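Local coordinates for acetyltransferase PA1377 (Pseudomonas aeruginosa, PDB 2VI7), which belongs to the GCN5-related (GNAT) family and probably transfers an acetyl group from acetyl-CoA to an amine, its substrate not being established, at residues 18-26 against 67-75; 138-149 against 160-168. All coordinates share one frame; numbering follows the deposited sequence.

Contact 1 of 2, residues 18-26 against 67-75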
ATOM      1  N   VAL A  18      13.971 -12.094 -17.350  1.00 46.59           N
ATOM      2  CA  VAL A  18      14.542 -12.058 -15.994  1.00 47.46           C
ATOM      3  C   VAL A  18      16.012 -11.652 -15.896  1.00 48.20           C
ATOM      4  O   VAL A  18      16.409 -10.984 -14.940  1.00 48.04           O
ATOM      5  CB  VAL A  18      14.408 -13.417 -15.275  1.00 47.45           C
ATOM      6  CG1 VAL A  18      14.574 -13.228 -13.764  1.00 47.62           C
ATOM      7  CG2 VAL A  18      13.075 -14.038 -15.580  1.00 47.18           C
ATOM      8  N   GLU A  19      16.822 -12.057 -16.868  1.00 49.58           N
ATOM      9  CA  GLU A  19      18.236 -11.710 -16.824  1.00 50.90           C
ATOM     10  C   GLU A  19      18.443 -10.219 -17.088  1.00 48.86           C
ATOM     11  O   GLU A  19      19.183  -9.552 -16.363  1.00 48.57           O
ATOM     12  CB  GLU A  19      19.030 -12.535 -17.845  1.00 55.27           C
ATOM     13  CG  GLU A  19      20.500 -12.709 -17.463  1.00 60.93           C
ATOM     14  CD  GLU A  19      21.309 -13.469 -18.512  1.00 64.06           C
ATOM     15  OE1 GLU A  19      20.851 -14.555 -18.946  1.00 65.22           O
ATOM     16  OE2 GLU A  19      22.402 -12.973 -18.888  1.00 64.82           O
ATOM     17  N   GLY A  20      17.783  -9.705 -18.123  1.00 46.97           N
ATOM     18  CA  GLY A  20      17.905  -8.299 -18.465  1.00 44.63           C
ATOM     19  C   GLY A  20      17.278  -7.370 -17.439  1.00 43.42           C
ATOM     20  O   GLY A  20      17.799  -6.281 -17.175  1.00 42.70           O
ATOM     21  N   LEU A  21      16.154  -7.791 -16.864  1.00 42.35           N
ATOM     22  CA  LEU A  21      15.469  -6.981 -15.861  1.00 42.46           C
ATOM     23  C   LEU A  21      16.318  -6.868 -14.591  1.00 42.96           C
ATOM     24  O   LEU A  21      16.392  -5.808 -13.963  1.00 43.06           O
ATOM     25  CB  LEU A  21      14.106  -7.588 -15.512  1.00 40.57           C
ATOM     26  CG  LEU A  21      13.380  -6.759 -14.453  1.00 39.65           C
ATOM     27  CD1 LEU A  21      12.960  -5.430 -15.061  1.00 41.17           C
ATOM     28  CD2 LEU A  21      12.182  -7.502 -13.931  1.00 41.78           C
ATOM     29  N   THR A  22      16.950  -7.977 -14.221  1.00 43.73           N
ATOM     30  CA  THR A  22      17.810  -8.038 -13.051  1.00 43.24           C
ATOM     31  C   THR A  22      18.975  -7.070 -13.217  1.00 42.35           C
ATOM     32  O   THR A  22      19.344  -6.360 -12.284  1.00 42.57           O
ATOM     33  CB  THR A  22      18.352  -9.450 -12.868  1.00 43.83           C
ATOM     34  OG1 THR A  22      17.260 -10.346 -12.653  1.00 44.83           O
ATOM     35  CG2 THR A  22      19.239  -9.517 -11.673  1.00 44.40           C
ATOM     36  N   ALA A  23      19.546  -7.047 -14.416  1.00 41.29           N
ATOM     37  CA  ALA A  23      20.654  -6.154 -14.717  1.00 40.59           C
ATOM     38  C   ALA A  23      20.193  -4.706 -14.607  1.00 40.40           C
ATOM     39  O   ALA A  23      20.940  -3.841 -14.139  1.00 42.09           O
ATOM     40  CB  ALA A  23      21.177  -6.423 -16.118  1.00 39.14           C
ATOM     41  N   LEU A  24      18.967  -4.443 -15.048  1.00 39.75           N
ATOM     42  CA  LEU A  24      18.404  -3.094 -14.999  1.00 38.96           C
ATOM     43  C   LEU A  24      18.466  -2.526 -13.581  1.00 38.64           C
ATOM     44  O   LEU A  24      18.968  -1.429 -13.353  1.00 38.40           O
ATOM     45  CB  LEU A  24      16.946  -3.103 -15.475  1.00 37.46           C
ATOM     46  CG  LEU A  24      16.203  -1.766 -15.356  1.00 36.07           C
ATOM     47  CD1 LEU A  24      16.805  -0.764 -16.340  1.00 35.04           C
ATOM     48  CD2 LEU A  24      14.708  -1.974 -15.616  1.00 33.72           C
ATOM     49  N   TYR A  25      17.956  -3.296 -12.629  1.00 39.58           N
ATOM     50  CA  TYR A  25      17.928  -2.882 -11.237  1.00 41.01           C
ATOM     51  C   TYR A  25      19.290  -2.921 -10.554  1.00 42.02           C
ATOM     52  O   TYR A  25      19.460  -2.349  -9.476  1.00 41.74           O
ATOM     53  CB  TYR A  25      16.917  -3.744 -10.484  1.00 42.73           C
ATOM     54  CG  TYR A  25      15.490  -3.479 -10.918  1.00 45.46           C
ATOM     55  CD1 TYR A  25      14.541  -4.501 -10.943  1.00 47.37           C
ATOM     56  CD2 TYR A  25      15.087  -2.195 -11.299  1.00 46.39           C
ATOM     57  CE1 TYR A  25      13.220  -4.252 -11.342  1.00 49.09           C
ATOM     58  CE2 TYR A  25      13.779  -1.934 -11.696  1.00 48.15           C
ATOM     59  CZ  TYR A  25      12.849  -2.964 -11.714  1.00 49.62           C
ATOM     60  OH  TYR A  25      11.548  -2.707 -12.087  1.00 51.78           O
ATOM     61  N   ASN A  26      20.260  -3.586 -11.180  1.00 42.70           N
ATOM     62  CA  ASN A  26      21.599  -3.661 -10.611  1.00 43.29           C
ATOM     63  C   ASN A  26      22.350  -2.357 -10.853  1.00 41.90           C
ATOM     64  O   ASN A  26      23.461  -2.182 -10.365  1.00 42.99           O
ATOM     65  CB  ASN A  26      22.378  -4.858 -11.177  1.00 45.72           C
ATOM     66  CG  ASN A  26      22.076  -6.162 -10.435  1.00 48.19           C
ATOM     67  OD1 ASN A  26      21.175  -6.224  -9.588  1.00 49.75           O
ATOM     68  ND2 ASN A  26      22.827  -7.212 -10.755  1.00 49.66           N
ATOM     69  N   GLY A  67      17.084  -6.108 -27.915  1.00 54.25           N
ATOM     70  CA  GLY A  67      17.087  -7.187 -26.937  1.00 54.78           C
ATOM     71  C   GLY A  67      17.576  -6.914 -25.520  1.00 55.64           C
ATOM     72  O   GLY A  67      17.567  -7.821 -24.682  1.00 56.93           O
ATOM     73  N   ASP A  68      18.013  -5.689 -25.235  1.00 55.28           N
ATOM     74  CA  ASP A  68      18.474  -5.348 -23.887  1.00 53.83           C
ATOM     75  C   ASP A  68      17.369  -4.630 -23.107  1.00 51.62           C
ATOM     76  O   ASP A  68      16.755  -3.688 -23.619  1.00 51.64           O
ATOM     77  CB  ASP A  68      19.708  -4.430 -23.933  1.00 56.54           C
ATOM     78  CG  ASP A  68      20.944  -5.112 -24.528  1.00 59.11           C
ATOM     79  OD1 ASP A  68      21.316  -6.212 -24.057  1.00 60.21           O
ATOM     80  OD2 ASP A  68      21.548  -4.529 -25.462  1.00 59.71           O
ATOM     81  N   VAL A  69      17.120  -5.069 -21.874  1.00 47.63           N
ATOM     82  CA  VAL A  69      16.100  -4.437 -21.041  1.00 43.68           C
ATOM     83  C   VAL A  69      16.615  -3.080 -20.572  1.00 42.39           C
ATOM     84  O   VAL A  69      17.501  -3.013 -19.720  1.00 43.80           O
ATOM     85  CB  VAL A  69      15.765  -5.293 -19.802  1.00 42.40           C
ATOM     86  CG1 VAL A  69      14.891  -4.502 -18.841  1.00 40.89           C
ATOM     87  CG2 VAL A  69      15.051  -6.570 -20.227  1.00 40.66           C
ATOM     88  N   ILE A  70      16.060  -2.005 -21.127  1.00 39.85           N
ATOM     89  CA  ILE A  70      16.481  -0.656 -20.772  1.00 37.19           C
ATOM     90  C   ILE A  70      15.457   0.067 -19.909  1.00 36.34           C
ATOM     91  O   ILE A  70      15.641   1.242 -19.561  1.00 37.15           O
ATOM     92  CB  ILE A  70      16.728   0.198 -22.031  1.00 37.18           C
ATOM     93  CG1 ILE A  70      15.442   0.281 -22.857  1.00 35.53           C
ATOM     94  CG2 ILE A  70      17.855  -0.401 -22.852  1.00 37.06           C
ATOM     95  CD1 ILE A  70      15.539   1.174 -24.077  1.00 35.07           C
ATOM     96  N   GLY A  71      14.379  -0.626 -19.566  1.00 34.22           N
ATOM     97  CA  GLY A  71      13.355  -0.004 -18.752  1.00 32.44           C
ATOM     98  C   GLY A  71      12.236  -0.936 -18.353  1.00 31.49           C
ATOM     99  O   GLY A  71      12.036  -1.987 -18.953  1.00 31.06           O
ATOM    100  N   SER A  72      11.487  -0.544 -17.334  1.00 30.97           N
ATOM    101  CA  SER A  72      10.395  -1.373 -16.867  1.00 30.60           C
ATOM    102  C   SER A  72       9.396  -0.574 -16.045  1.00 30.41           C
ATOM    103  O   SER A  72       9.726   0.484 -15.508  1.00 30.85           O
ATOM    104  CB  SER A  72      10.955  -2.515 -16.034  1.00 30.36           C
ATOM    105  OG  SER A  72       9.917  -3.366 -15.614  1.00 33.84           O
ATOM    106  N   ALA A  73       8.171  -1.084 -15.962  1.00 30.38           N
ATOM    107  CA  ALA A  73       7.094  -0.446 -15.202  1.00 28.94           C
ATOM    108  C   ALA A  73       5.960  -1.454 -15.049  1.00 27.78           C
ATOM    109  O   ALA A  73       5.787  -2.327 -15.890  1.00 27.48           O
ATOM    110  CB  ALA A  73       6.599   0.807 -15.926  1.00 27.87           C
ATOM    111  N   SER A  74       5.196  -1.335 -13.972  1.00 27.11           N
ATOM    112  CA  SER A  74       4.106  -2.260 -13.730  1.00 28.06           C
ATOM    113  C   SER A  74       2.834  -1.574 -13.251  1.00 28.07           C
ATOM    114  O   SER A  74       2.881  -0.558 -12.554  1.00 28.12           O
ATOM    115  CB  SER A  74       4.530  -3.297 -12.693  1.00 29.56           C
ATOM    116  OG  SER A  74       4.770  -2.671 -11.443  1.00 33.34           O
ATOM    117  N   LEU A  75       1.701  -2.148 -13.644  1.00 27.84           N
ATOM    118  CA  LEU A  75       0.378  -1.657 -13.268  1.00 26.55           C
ATOM    119  C   LEU A  75      -0.338  -2.810 -12.581  1.00 27.19           C
ATOM    120  O   LEU A  75      -0.389  -3.915 -13.113  1.00 27.33           O
ATOM    121  CB  LEU A  75      -0.418  -1.237 -14.509  1.00 25.62           C
ATOM    122  CG  LEU A  75      -1.903  -0.893 -14.289  1.00 24.89           C
ATOM    123  CD1 LEU A  75      -2.032   0.293 -13.329  1.00 24.01           C
ATOM    124  CD2 LEU A  75      -2.563  -0.574 -15.617  1.00 22.30           C
TER
HETATM  125  O   HOH W   1       8.619  -3.185 -12.840  1.00 35.00           O

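Contact 2 of 2, residues 138-149 against 160-168. With SO4 (sulfate ion), chain E.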
ATOM      1  N   TYR A 138       5.111  12.275 -14.916  1.00 23.73           N
ATOM      2  CA  TYR A 138       3.827  11.901 -14.351  1.00 23.01           C
ATOM      3  C   TYR A 138       2.818  13.027 -14.506  1.00 23.83           C
ATOM      4  O   TYR A 138       1.641  12.778 -14.736  1.00 23.76           O
ATOM      5  CB  TYR A 138       4.003  11.511 -12.883  1.00 21.92           C
ATOM      6  CG  TYR A 138       5.036  10.407 -12.690  1.00 22.11           C
ATOM      7  CD1 TYR A 138       5.109   9.333 -13.578  1.00 21.39           C
ATOM      8  CD2 TYR A 138       5.938  10.435 -11.623  1.00 23.41           C
ATOM      9  CE1 TYR A 138       6.053   8.316 -13.412  1.00 23.49           C
ATOM     10  CE2 TYR A 138       6.890   9.416 -11.443  1.00 22.97           C
ATOM     11  CZ  TYR A 138       6.941   8.362 -12.346  1.00 23.71           C
ATOM     12  OH  TYR A 138       7.881   7.363 -12.202  1.00 24.34           O
ATOM     13  N   ARG A 139       3.274  14.268 -14.382  1.00 24.24           N
ATOM     14  CA  ARG A 139       2.385  15.418 -14.546  1.00 24.77           C
ATOM     15  C   ARG A 139       1.938  15.522 -16.005  1.00 24.90           C
ATOM     16  O   ARG A 139       0.811  15.916 -16.285  1.00 24.58           O
ATOM     17  CB  ARG A 139       3.091  16.709 -14.130  1.00 24.44           C
ATOM     18  CG  ARG A 139       3.148  16.908 -12.639  1.00 24.10           C
ATOM     19  CD  ARG A 139       3.972  18.120 -12.277  1.00 26.17           C
ATOM     20  NE  ARG A 139       3.883  18.418 -10.849  1.00 27.19           N
ATOM     21  CZ  ARG A 139       4.678  19.275 -10.219  1.00 28.25           C
ATOM     22  NH1 ARG A 139       5.627  19.919 -10.883  1.00 29.42           N
ATOM     23  NH2 ARG A 139       4.517  19.503  -8.926  1.00 31.60           N
ATOM     24  N   LYS A 140       2.830  15.179 -16.928  1.00 25.54           N
ATOM     25  CA  LYS A 140       2.514  15.200 -18.351  1.00 24.72           C
ATOM     26  C   LYS A 140       1.331  14.269 -18.628  1.00 25.94           C
ATOM     27  O   LYS A 140       0.490  14.564 -19.476  1.00 28.02           O
ATOM     28  CB  LYS A 140       3.724  14.729 -19.161  1.00 24.83           C
ATOM     29  CG  LYS A 140       3.388  14.295 -20.579  1.00 25.95           C
ATOM     30  CD  LYS A 140       4.579  13.673 -21.280  1.00 27.65           C
ATOM     31  CE  LYS A 140       4.145  12.894 -22.521  1.00 29.85           C
ATOM     32  NZ  LYS A 140       3.307  13.699 -23.464  1.00 31.51           N
ATOM     33  N   PHE A 141       1.272  13.147 -17.908  1.00 25.69           N
ATOM     34  CA  PHE A 141       0.205  12.159 -18.089  1.00 24.47           C
ATOM     35  C   PHE A 141      -1.031  12.321 -17.211  1.00 23.51           C
ATOM     36  O   PHE A 141      -1.808  11.383 -17.064  1.00 23.45           O
ATOM     37  CB  PHE A 141       0.751  10.728 -17.927  1.00 25.15           C
ATOM     38  CG  PHE A 141       1.532  10.229 -19.127  1.00 25.53           C
ATOM     39  CD1 PHE A 141       2.908  10.454 -19.232  1.00 24.17           C
ATOM     40  CD2 PHE A 141       0.879   9.589 -20.182  1.00 24.02           C
ATOM     41  CE1 PHE A 141       3.619  10.054 -20.375  1.00 24.81           C
ATOM     42  CE2 PHE A 141       1.583   9.185 -21.332  1.00 25.03           C
ATOM     43  CZ  PHE A 141       2.951   9.418 -21.429  1.00 24.81           C
ATOM     44  N   GLY A 142      -1.204  13.503 -16.626  1.00 23.50           N
ATOM     45  CA  GLY A 142      -2.368  13.766 -15.801  1.00 22.68           C
ATOM     46  C   GLY A 142      -2.295  13.480 -14.314  1.00 24.15           C
ATOM     47  O   GLY A 142      -3.300  13.640 -13.621  1.00 25.45           O
ATOM     48  N   PHE A 143      -1.146  13.041 -13.808  1.00 23.43           N
ATOM     49  CA  PHE A 143      -1.051  12.770 -12.375  1.00 23.53           C
ATOM     50  C   PHE A 143      -0.931  14.079 -11.613  1.00 25.08           C
ATOM     51  O   PHE A 143      -0.239  15.004 -12.037  1.00 27.16           O
ATOM     52  CB  PHE A 143       0.163  11.902 -12.032  1.00 20.83           C
ATOM     53  CG  PHE A 143       0.019  10.463 -12.428  1.00 19.48           C
ATOM     54  CD1 PHE A 143       0.267  10.061 -13.739  1.00 17.18           C
ATOM     55  CD2 PHE A 143      -0.356   9.503 -11.489  1.00 17.69           C
ATOM     56  CE1 PHE A 143       0.145   8.720 -14.113  1.00 17.00           C
ATOM     57  CE2 PHE A 143      -0.481   8.157 -11.852  1.00 18.81           C
ATOM     58  CZ  PHE A 143      -0.228   7.762 -13.173  1.00 17.37           C
ATOM     59  N   GLU A 144      -1.613  14.155 -10.484  1.00 25.57           N
ATOM     60  CA  GLU A 144      -1.554  15.340  -9.665  1.00 26.18           C
ATOM     61  C   GLU A 144      -1.085  14.913  -8.294  1.00 26.35           C
ATOM     62  O   GLU A 144      -1.373  13.804  -7.860  1.00 25.58           O
ATOM     63  CB  GLU A 144      -2.924  15.979  -9.545  1.00 29.26           C
ATOM     64  CG  GLU A 144      -3.473  16.552 -10.823  1.00 34.62           C
ATOM     65  CD  GLU A 144      -4.855  17.156 -10.608  1.00 39.55           C
ATOM     66  OE1 GLU A 144      -4.971  18.158  -9.860  1.00 42.11           O
ATOM     67  OE2 GLU A 144      -5.824  16.615 -11.179  1.00 42.04           O
ATOM     68  N   THR A 145      -0.361  15.797  -7.617  1.00 26.46           N
ATOM     69  CA  THR A 145       0.137  15.513  -6.284  1.00 25.71           C
ATOM     70  C   THR A 145      -1.020  15.535  -5.297  1.00 25.34           C
ATOM     71  O   THR A 145      -1.795  16.493  -5.253  1.00 26.66           O
ATOM     72  CB  THR A 145       1.180  16.557  -5.845  1.00 25.50           C
ATOM     73  OG1 THR A 145       2.322  16.482  -6.706  1.00 26.03           O
ATOM     74  CG2 THR A 145       1.612  16.310  -4.398  1.00 24.74           C
ATOM     75  N   GLU A 146      -1.131  14.473  -4.509  1.00 24.51           N
ATOM     76  CA  GLU A 146      -2.187  14.356  -3.520  1.00 24.22           C
ATOM     77  C   GLU A 146      -1.642  14.483  -2.110  1.00 24.31           C
ATOM     78  O   GLU A 146      -2.388  14.739  -1.170  1.00 26.29           O
ATOM     79  CB  GLU A 146      -2.908  13.020  -3.673  1.00 24.55           C
ATOM     80  CG  GLU A 146      -3.916  13.000  -4.802  1.00 26.84           C
ATOM     81  CD  GLU A 146      -4.790  11.765  -4.776  1.00 29.28           C
ATOM     82  OE1 GLU A 146      -5.913  11.821  -5.326  1.00 28.85           O
ATOM     83  OE2 GLU A 146      -4.350  10.739  -4.214  1.00 29.61           O
ATOM     84  N   GLY A 147      -0.338  14.309  -1.959  1.00 24.60           N
ATOM     85  CA  GLY A 147       0.246  14.418  -0.642  1.00 24.46           C
ATOM     86  C   GLY A 147       1.745  14.272  -0.673  1.00 25.46           C
ATOM     87  O   GLY A 147       2.310  13.860  -1.680  1.00 25.16           O
ATOM     88  N   GLU A 148       2.381  14.627   0.438  1.00 27.29           N
ATOM     89  CA  GLU A 148       3.826  14.541   0.595  1.00 28.65           C
ATOM     90  C   GLU A 148       4.087  13.702   1.841  1.00 28.21           C
ATOM     91  O   GLU A 148       3.669  14.063   2.946  1.00 27.39           O
ATOM     92  CB  GLU A 148       4.425  15.937   0.755  1.00 30.18           C
ATOM     93  CG  GLU A 148       5.937  15.939   0.879  1.00 36.41           C
ATOM     94  CD  GLU A 148       6.540  17.319   0.692  1.00 40.21           C
ATOM     95  OE1 GLU A 148       7.786  17.429   0.694  1.00 42.77           O
ATOM     96  OE2 GLU A 148       5.764  18.289   0.540  1.00 42.39           O
ATOM     97  N   MET A 149       4.780  12.584   1.650  1.00 27.42           N
ATOM     98  CA  MET A 149       5.067  11.660   2.736  1.00 27.92           C
ATOM     99  C   MET A 149       6.520  11.706   3.207  1.00 27.55           C
ATOM    100  O   MET A 149       7.437  11.329   2.482  1.00 28.13           O
ATOM    101  CB  MET A 149       4.667  10.264   2.279  1.00 29.41           C
ATOM    102  CG  MET A 149       3.385  10.316   1.461  1.00 32.16           C
ATOM    103  SD  MET A 149       2.467   8.794   1.436  1.00 40.46           S
ATOM    104  CE  MET A 149       3.018   8.102  -0.095  1.00 38.03           C
ATOM    105  N   VAL A 160      14.129   9.741   2.806  1.00 28.48           N
ATOM    106  CA  VAL A 160      13.727  10.757   1.854  1.00 26.42           C
ATOM    107  C   VAL A 160      12.211  10.823   1.771  1.00 26.67           C
ATOM    108  O   VAL A 160      11.519   9.904   2.204  1.00 26.37           O
ATOM    109  CB  VAL A 160      14.316  10.452   0.460  1.00 26.78           C
ATOM    110  CG1 VAL A 160      15.850  10.462   0.523  1.00 24.86           C
ATOM    111  CG2 VAL A 160      13.822   9.109  -0.021  1.00 26.13           C
ATOM    112  N   ASP A 161      11.694  11.920   1.231  1.00 26.41           N
ATOM    113  CA  ASP A 161      10.254  12.086   1.103  1.00 25.74           C
ATOM    114  C   ASP A 161       9.797  11.752  -0.311  1.00 23.89           C
ATOM    115  O   ASP A 161      10.602  11.662  -1.232  1.00 24.21           O
ATOM    116  CB  ASP A 161       9.847  13.529   1.434  1.00 28.31           C
ATOM    117  CG  ASP A 161      10.481  14.047   2.719  1.00 31.23           C
ATOM    118  OD1 ASP A 161      10.589  13.277   3.699  1.00 31.11           O
ATOM    119  OD2 ASP A 161      10.859  15.240   2.754  1.00 32.73           O
ATOM    120  N   VAL A 162       8.497  11.544  -0.469  1.00 22.63           N
ATOM    121  CA  VAL A 162       7.931  11.265  -1.775  1.00 21.35           C
ATOM    122  C   VAL A 162       6.633  12.024  -1.908  1.00 20.45           C
ATOM    123  O   VAL A 162       6.038  12.444  -0.921  1.00 18.68           O
ATOM    124  CB  VAL A 162       7.584   9.754  -1.995  1.00 21.61           C
ATOM    125  CG1 VAL A 162       8.803   8.886  -1.766  1.00 22.04           C
ATOM    126  CG2 VAL A 162       6.419   9.340  -1.098  1.00 20.58           C
ATOM    127  N   TYR A 163       6.220  12.215  -3.149  1.00 20.37           N
ATOM    128  CA  TYR A 163       4.948  12.844  -3.440  1.00 22.33           C
ATOM    129  C   TYR A 163       4.028  11.675  -3.780  1.00 22.89           C
ATOM    130  O   TYR A 163       4.403  10.767  -4.527  1.00 23.90           O
ATOM    131  CB  TYR A 163       5.052  13.779  -4.648  1.00 21.81           C
ATOM    132  CG  TYR A 163       5.687  15.107  -4.335  1.00 22.36           C
ATOM    133  CD1 TYR A 163       6.680  15.641  -5.147  1.00 21.90           C
ATOM    134  CD2 TYR A 163       5.289  15.836  -3.223  1.00 24.27           C
ATOM    135  CE1 TYR A 163       7.262  16.877  -4.851  1.00 23.94           C
ATOM    136  CE2 TYR A 163       5.865  17.070  -2.920  1.00 24.11           C
ATOM    137  CZ  TYR A 163       6.851  17.583  -3.736  1.00 23.96           C
ATOM    138  OH  TYR A 163       7.429  18.794  -3.411  1.00 27.66           O
ATOM    139  N   SER A 164       2.844  11.677  -3.193  1.00 22.85           N
ATOM    140  CA  SER A 164       1.859  10.647  -3.469  1.00 23.41           C
ATOM    141  C   SER A 164       1.001  11.256  -4.575  1.00 23.28           C
ATOM    142  O   SER A 164       0.371  12.283  -4.359  1.00 23.25           O
ATOM    143  CB  SER A 164       1.016  10.390  -2.226  1.00 23.70           C
ATOM    144  OG  SER A 164       0.135   9.310  -2.449  1.00 32.24           O
ATOM    145  N   MET A 165       0.994  10.646  -5.757  1.00 23.45           N
ATOM    146  CA  MET A 165       0.216  11.175  -6.869  1.00 23.00           C
ATOM    147  C   MET A 165      -0.870  10.235  -7.369  1.00 24.25           C
ATOM    148  O   MET A 165      -0.815   9.029  -7.170  1.00 25.99           O
ATOM    149  CB  MET A 165       1.136  11.533  -8.027  1.00 22.74           C
ATOM    150  CG  MET A 165       2.228  12.532  -7.665  1.00 22.44           C
ATOM    151  SD  MET A 165       3.276  12.866  -9.073  1.00 23.60           S
ATOM    152  CE  MET A 165       2.418  14.258  -9.794  1.00 23.22           C
ATOM    153  N   ALA A 166      -1.872  10.809  -8.015  1.00 24.10           N
ATOM    154  CA  ALA A 166      -2.972  10.034  -8.545  1.00 24.19           C
ATOM    155  C   ALA A 166      -3.463  10.681  -9.823  1.00 24.64           C
ATOM    156  O   ALA A 166      -3.417  11.897  -9.968  1.00 25.46           O
ATOM    157  CB  ALA A 166      -4.104   9.963  -7.526  1.00 23.99           C
ATOM    158  N   ARG A 167      -3.911   9.848 -10.756  1.00 24.74           N
ATOM    159  CA  ARG A 167      -4.456  10.310 -12.020  1.00 24.21           C
ATOM    160  C   ARG A 167      -5.886   9.792 -12.066  1.00 26.12           C
ATOM    161  O   ARG A 167      -6.109   8.588 -12.036  1.00 26.86           O
ATOM    162  CB  ARG A 167      -3.641   9.741 -13.171  1.00 21.39           C
ATOM    163  CG  ARG A 167      -4.218   9.959 -14.552  1.00 21.58           C
ATOM    164  CD  ARG A 167      -3.265   9.331 -15.544  1.00 22.59           C
ATOM    165  NE  ARG A 167      -3.662   9.373 -16.951  1.00 22.28           N
ATOM    166  CZ  ARG A 167      -4.541   8.563 -17.530  1.00 21.23           C
ATOM    167  NH1 ARG A 167      -5.168   7.620 -16.839  1.00 22.42           N
ATOM    168  NH2 ARG A 167      -4.748   8.661 -18.830  1.00 20.25           N
ATOM    169  N   LEU A 168      -6.850  10.708 -12.110  1.00 29.13           N
ATOM    170  CA  LEU A 168      -8.267  10.341 -12.144  1.00 30.79           C
ATOM    171  C   LEU A 168      -8.883  10.418 -13.540  1.00 33.27           C
ATOM    172  O   LEU A 168      -8.552  11.276 -14.359  1.00 33.81           O
ATOM    173  CB  LEU A 168      -9.078  11.215 -11.176  1.00 29.07           C
ATOM    174  CG  LEU A 168      -8.842  11.007  -9.681  1.00 28.43           C
ATOM    175  CD1 LEU A 168      -9.534  12.099  -8.920  1.00 29.04           C
ATOM    176  CD2 LEU A 168      -9.360   9.653  -9.245  1.00 28.15           C
TER
HETATM  177  S   SO4 E1172       0.676  19.013  -9.049  1.00 32.56           S
HETATM  178  O1  SO4 E1172       1.660  17.918  -9.040  1.00 33.44           O
HETATM  179  O2  SO4 E1172      -0.638  18.518  -8.591  1.00 31.01           O
HETATM  180  O3  SO4 E1172       1.125  20.105  -8.146  1.00 34.20           O
HETATM  181  O4  SO4 E1172       0.564  19.481 -10.434  1.00 32.96           O
HETATM  182  O   HOH W   2      -3.149  10.945 -20.253  1.00 55.40           O
HETATM  183  O   HOH W   3      -6.101  13.492 -12.758  1.00 40.26           O
HETATM  184  O   HOH W   4      -6.028  13.680 -10.042  1.00 41.14           O
HETATM  185  O   HOH W   5      -1.850   9.506  -4.043  1.00 36.15           O

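Contact 1 of 2, residues 18-26 against 67-75
Ser72 OG has two hydrogen-bond partners: Leu61 O of the adjoining strand 58-65 and water 1, which donates to it and lies 3.1 Å from Ser72 OG. That water also bonds Tyr25 OH, so it joins two hydroxyls that do not bond each other, Tyr25 OH and Ser72 OG lying 3.9 Å apart. Helix 18-25 here packs on strand 68-75 in the N-terminal half of the GNAT fold, where the first helix lies against the antiparallel strands of the sheet. The axes come within 7.3 Å and cross at -46°, and apart from the water bridge the contact is apolar.

Ser72 turns its CB to the helix and is met there by two leucine methyls. Leu21 CD1 approaches Ser72 CB to 3.7 Å, while Leu24 CD2 comes to the same carbon from the next helical turn. In Leu24, CG stands anti to the backbone N (chi1 175°), which sends both methyls out to the strand: CD2 also lies against Gly71 C, and CD1 reaches 3.9 Å from Ile70 C. The methyls thus lie along the backbone of a classic beta bulge, in which Ile70 and Gly71 both face Ala63. Ile70 itself turns away from the helix, toward Trp97 and Val102 on the other side of the sheet.

At the start of the strand, Val69 supplies the closest approach. Gly20 has no side chain, which lets the helix backbone settle directly on the valine, the CA atoms of Gly20 and Val69 being 5.0 Å apart. Val69 CG1 faces Leu24 CD2, its CB rests 3.5 Å from Gly20 O, and its CG2 is 3.7 Å from Leu21 N.

Contact 2 of 2, residues 138-149 against 160-168
Phe143 and Arg167 form the compact end of this contact. Arg167 CB sits over the centre of the Phe143 ring, 3.6 Å from its centroid and 7° off the ring normal, a CH-pi contact. With CG anti to the backbone N (chi1 171°) and the chain extended to NE, the arginine runs on across the ring to Phe141 O; the bond from Arg167 NE, 2.7 Å from Phe141 O, is strongly bent and weak. The guanidinium goes on to a salt bridge with Asp115. Just before Phe143, Gly142, at positive phi, closes helix 132-140 with a Schellman motif.

From there strand 144-149 runs antiparallel to strand 160-168, the C-terminal hairpin of the GNAT fold. The pairing is broken at a classic beta bulge, where Glu146 and Gly147 both face Ser164: the bond from Glu146 N to Ser164 O is 2.7 Å and nearly straight, that from Gly147 N weak. Met149, Val162 and Ser164 pack tightly on one face, Met149 CE lying 3.7 Å from Ser164 CB; the second subunit packs there too, its Met149 on Ser164 and its Arg122 on Met149. Glu146 carries its carboxylate over Ala166 CB to a salt bridge with Arg122 of its own chain, and Glu146 OE1 bonds Arg150 N of the second subunit. On the face of Thr145 and Tyr163, Met165 is buried against Tyr138 CB and Phe143 CB.

The rim is looser. Water 4 donates to both Ala166 O and OE2 of the exposed Glu144, and Glu148 lies alongside Tyr163. A sulfate, probably from the crystallisation liquor, binds between Arg139 of the helix and the exposed Thr145: its O1 is 2.8 Å from Thr145 OG1 and 2.9 Å from Arg139 NE, while Thr145 N donates to sulfate O2. Next to sulfate O1, Met165 CE touches Arg139 CG.

How the contacts relate
Contact 1 and contact 2 lie on opposite sides of the chain's centre, their centres 24 Å apart and their nearest atoms about 8 Å apart, without touching. The same sheet joins them: strand 68-77 pairs with 86-95, which runs parallel to 122-128, and that strand in turn pairs with 158-168 of contact 2. In GNAT enzymes the two central parallel strands splay apart to receive acetyl-CoA, so the contacts flank this region from the N- and C-terminal halves. Tyr138 OH of contact 2 reaches Val93 N on strand 86-95. A glycerol about 4 Å from the Tyr25 side chain and an azide about 6 Å from that of Tyr138 are probably crystallisation additives.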